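Local atomic coordinates of gene activator AphA (Vibrio cholerae, PDB entry 1YG2), a protein that activates virulence genes in the cholera bacterium as a winged-helix transcription factor related to the PadR family, and so probably binds DNA at their promoters. Residues 5-10 / 45-50. Numbering follows the deposited sequence.
Sequences HVILTV and NKMGEQ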
ATOM      1  N   HIS A   5     -17.996  -7.018   0.931  1.00 33.55           N
ATOM      2  CA  HIS A   5     -17.944  -7.520  -0.442  1.00 34.31           C
ATOM      3  C   HIS A   5     -17.058  -8.758  -0.506  1.00 31.22           C
ATOM      4  O   HIS A   5     -17.294  -9.671  -1.295  1.00 32.71           O
ATOM      5  CB  HIS A   5     -17.429  -6.447  -1.397  1.00 33.80           C
ATOM      6  CG  HIS A   5     -18.182  -5.164  -1.305  1.00 35.72           C
ATOM      7  ND1 HIS A   5     -17.714  -4.076  -0.592  1.00 36.65           N
ATOM      8  CD2 HIS A   5     -19.414  -4.820  -1.748  1.00 32.58           C
ATOM      9  CE1 HIS A   5     -18.627  -3.125  -0.597  1.00 35.70           C
ATOM     10  NE2 HIS A   5     -19.672  -3.552  -1.292  1.00 36.00           N
ATOM     11  N   VAL A   6     -16.036  -8.785   0.335  1.00 32.47           N
ATOM     12  CA  VAL A   6     -15.142  -9.929   0.380  1.00 32.72           C
ATOM     13  C   VAL A   6     -15.963 -11.129   0.849  1.00 32.84           C
ATOM     14  O   VAL A   6     -15.796 -12.236   0.351  1.00 34.04           O
ATOM     15  CB  VAL A   6     -13.971  -9.666   1.341  1.00 33.51           C
ATOM     16  CG1 VAL A   6     -13.158 -10.950   1.553  1.00 35.79           C
ATOM     17  CG2 VAL A   6     -13.085  -8.552   0.761  1.00 29.25           C
ATOM     18  N   ILE A   7     -16.875 -10.889   1.789  1.00 34.91           N
ATOM     19  CA  ILE A   7     -17.743 -11.937   2.316  1.00 34.33           C
ATOM     20  C   ILE A   7     -18.825 -12.304   1.297  1.00 35.79           C
ATOM     21  O   ILE A   7     -19.135 -13.484   1.106  1.00 37.79           O
ATOM     22  CB  ILE A   7     -18.402 -11.480   3.619  1.00 36.44           C
ATOM     23  CG1 ILE A   7     -17.319 -11.233   4.674  1.00 35.86           C
ATOM     24  CG2 ILE A   7     -19.394 -12.521   4.098  1.00 35.49           C
ATOM     25  CD1 ILE A   7     -17.829 -10.508   5.909  1.00 34.48           C
ATOM     26  N   LEU A   8     -19.400 -11.308   0.635  1.00 32.39           N
ATOM     27  CA  LEU A   8     -20.425 -11.593  -0.365  1.00 35.01           C
ATOM     28  C   LEU A   8     -19.866 -12.473  -1.484  1.00 35.25           C
ATOM     29  O   LEU A   8     -20.562 -13.339  -2.022  1.00 35.89           O
ATOM     30  CB  LEU A   8     -20.975 -10.287  -0.949  1.00 33.68           C
ATOM     31  CG  LEU A   8     -21.862  -9.438  -0.019  1.00 35.54           C
ATOM     32  CD1 LEU A   8     -22.397  -8.214  -0.750  1.00 36.04           C
ATOM     33  CD2 LEU A   8     -23.030 -10.274   0.447  1.00 35.59           C
ATOM     34  N   THR A   9     -18.606 -12.248  -1.836  1.00 35.64           N
ATOM     35  CA  THR A   9     -17.958 -13.020  -2.897  1.00 35.12           C
ATOM     36  C   THR A   9     -17.973 -14.502  -2.551  1.00 35.82           C
ATOM     37  O   THR A   9     -18.282 -15.352  -3.385  1.00 37.01           O
ATOM     38  CB  THR A   9     -16.498 -12.584  -3.083  1.00 36.86           C
ATOM     39  OG1 THR A   9     -16.457 -11.180  -3.358  1.00 35.05           O
ATOM     40  CG2 THR A   9     -15.852 -13.355  -4.234  1.00 37.12           C
ATOM     41  N   VAL A  10     -17.634 -14.814  -1.312  1.00 37.20           N
ATOM     42  CA  VAL A  10     -17.633 -16.198  -0.880  1.00 38.50           C
ATOM     43  C   VAL A  10     -19.018 -16.798  -1.113  1.00 40.08           C
ATOM     44  O   VAL A  10     -19.162 -17.826  -1.768  1.00 40.34           O
ATOM     45  CB  VAL A  10     -17.297 -16.305   0.620  1.00 38.10           C
ATOM     46  CG1 VAL A  10     -17.383 -17.755   1.074  1.00 39.66           C
ATOM     47  CG2 VAL A  10     -15.920 -15.741   0.886  1.00 37.63           C
ATOM     48  N   ASN A  45     -23.273 -10.076  10.757  1.00 44.77           N
ATOM     49  CA  ASN A  45     -24.419  -9.628  11.535  1.00 45.72           C
ATOM     50  C   ASN A  45     -25.024  -8.384  10.882  1.00 44.30           C
ATOM     51  O   ASN A  45     -26.221  -8.338  10.609  1.00 42.97           O
ATOM     52  CB  ASN A  45     -23.971  -9.312  12.964  1.00 47.92           C
ATOM     53  CG  ASN A  45     -25.122  -8.989  13.873  1.00 50.43           C
ATOM     54  OD1 ASN A  45     -25.908  -9.867  14.232  1.00 53.76           O
ATOM     55  ND2 ASN A  45     -25.239  -7.725  14.253  1.00 49.74           N
ATOM     56  N   LYS A  46     -24.188  -7.378  10.632  1.00 44.35           N
ATOM     57  CA  LYS A  46     -24.640  -6.140   9.996  1.00 43.66           C
ATOM     58  C   LYS A  46     -25.249  -6.426   8.638  1.00 40.47           C
ATOM     59  O   LYS A  46     -26.218  -5.789   8.235  1.00 40.17           O
ATOM     60  CB  LYS A  46     -23.481  -5.147   9.821  1.00 48.39           C
ATOM     61  CG  LYS A  46     -23.068  -4.404  11.091  1.00 56.64           C
ATOM     62  CD  LYS A  46     -22.130  -3.219  10.785  1.00 61.29           C
ATOM     63  CE  LYS A  46     -21.935  -2.329  12.028  1.00 66.65           C
ATOM     64  NZ  LYS A  46     -21.030  -1.150  11.810  1.00 66.37           N
ATOM     65  N   MET A  47     -24.681  -7.391   7.927  1.00 39.18           N
ATOM     66  CA  MET A  47     -25.188  -7.750   6.604  1.00 38.57           C
ATOM     67  C   MET A  47     -26.571  -8.388   6.648  1.00 38.01           C
ATOM     68  O   MET A  47     -27.350  -8.304   5.679  1.00 35.92           O
ATOM     69  CB  MET A  47     -24.209  -8.690   5.917  1.00 35.95           C
ATOM     70  CG  MET A  47     -22.996  -7.963   5.380  1.00 40.24           C
ATOM     71  SD  MET A  47     -21.668  -9.066   4.903  1.00 44.65           S
ATOM     72  CE  MET A  47     -22.342  -9.746   3.466  1.00 43.29           C
ATOM     73  N   GLY A  48     -26.863  -9.034   7.771  1.00 37.50           N
ATOM     74  CA  GLY A  48     -28.154  -9.679   7.931  1.00 38.05           C
ATOM     75  C   GLY A  48     -29.219  -8.615   8.114  1.00 36.69           C
ATOM     76  O   GLY A  48     -30.299  -8.685   7.544  1.00 35.79           O
ATOM     77  N   GLU A  49     -28.902  -7.614   8.920  1.00 38.31           N
ATOM     78  CA  GLU A  49     -29.833  -6.533   9.166  1.00 40.25           C
ATOM     79  C   GLU A  49     -29.993  -5.710   7.896  1.00 40.40           C
ATOM     80  O   GLU A  49     -31.028  -5.095   7.672  1.00 40.63           O
ATOM     81  CB  GLU A  49     -29.331  -5.667  10.309  1.00 44.09           C
ATOM     82  CG  GLU A  49     -30.061  -4.351  10.448  1.00 53.96           C
ATOM     83  CD  GLU A  49     -29.999  -3.810  11.860  1.00 60.42           C
ATOM     84  OE1 GLU A  49     -28.928  -3.945  12.502  1.00 63.01           O
ATOM     85  OE2 GLU A  49     -31.021  -3.251  12.323  1.00 64.65           O
ATOM     86  N   GLN A  50     -28.970  -5.720   7.049  1.00 38.44           N
ATOM     87  CA  GLN A  50     -29.037  -4.980   5.796  1.00 38.41           C
ATOM     88  C   GLN A  50     -29.771  -5.765   4.719  1.00 36.20           C
ATOM     89  O   GLN A  50     -30.107  -5.226   3.662  1.00 36.25           O
ATOM     90  CB  GLN A  50     -27.628  -4.613   5.320  1.00 38.47           C
ATOM     91  CG  GLN A  50     -26.992  -3.509   6.148  1.00 41.15           C
ATOM     92  CD  GLN A  50     -25.515  -3.328   5.858  1.00 44.40           C
ATOM     93  OE1 GLN A  50     -24.735  -4.274   5.931  1.00 49.54           O
ATOM     94  NE2 GLN A  50     -25.126  -2.108   5.527  1.00 46.97           N
TER
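His-5 O, on the helix that carries Ile-7 and Leu-8, the two partners of Met-47, accepts two hydrogen bonds from one residue: Thr-9 N at 2.9 Å and Thr-9 OG1 at 2.7 Å. They arrive from opposite faces of the carbonyl plane, the hydroxyl tilted 27° out of it. Threonine suits this buried turn because its hydroxyl is satisfied within its own helix. Across the contact the packing is wholly apolar, and Met-47 does most of the reaching. The helices stand well apart, with Leu-8 CA and Met-47 CA 9.3 Å from each other, a gap that a long unbranched side chain can span. Met-47 runs out nearly straight through chi2, and the bend at chi3 (72°) then turns CE toward Leu-8, though the modelled spacing there is doubtful. Beta-branched Ile-7 (chi1 -63°) keeps CG1 beside its backbone N and offers CG2 to Met-47 CE at 4.1 Å. Both partners are buried and apolar, as a core position needs. Val-53 of strand 53-55 touches Leu-8 and Met-47, while Phe-25 of helix 18-25 packs on Ile-7. Helix 3-13 is thus joined to helix 37-49, probably the recognition helix, in the hydrophobic core of a winged-helix domain.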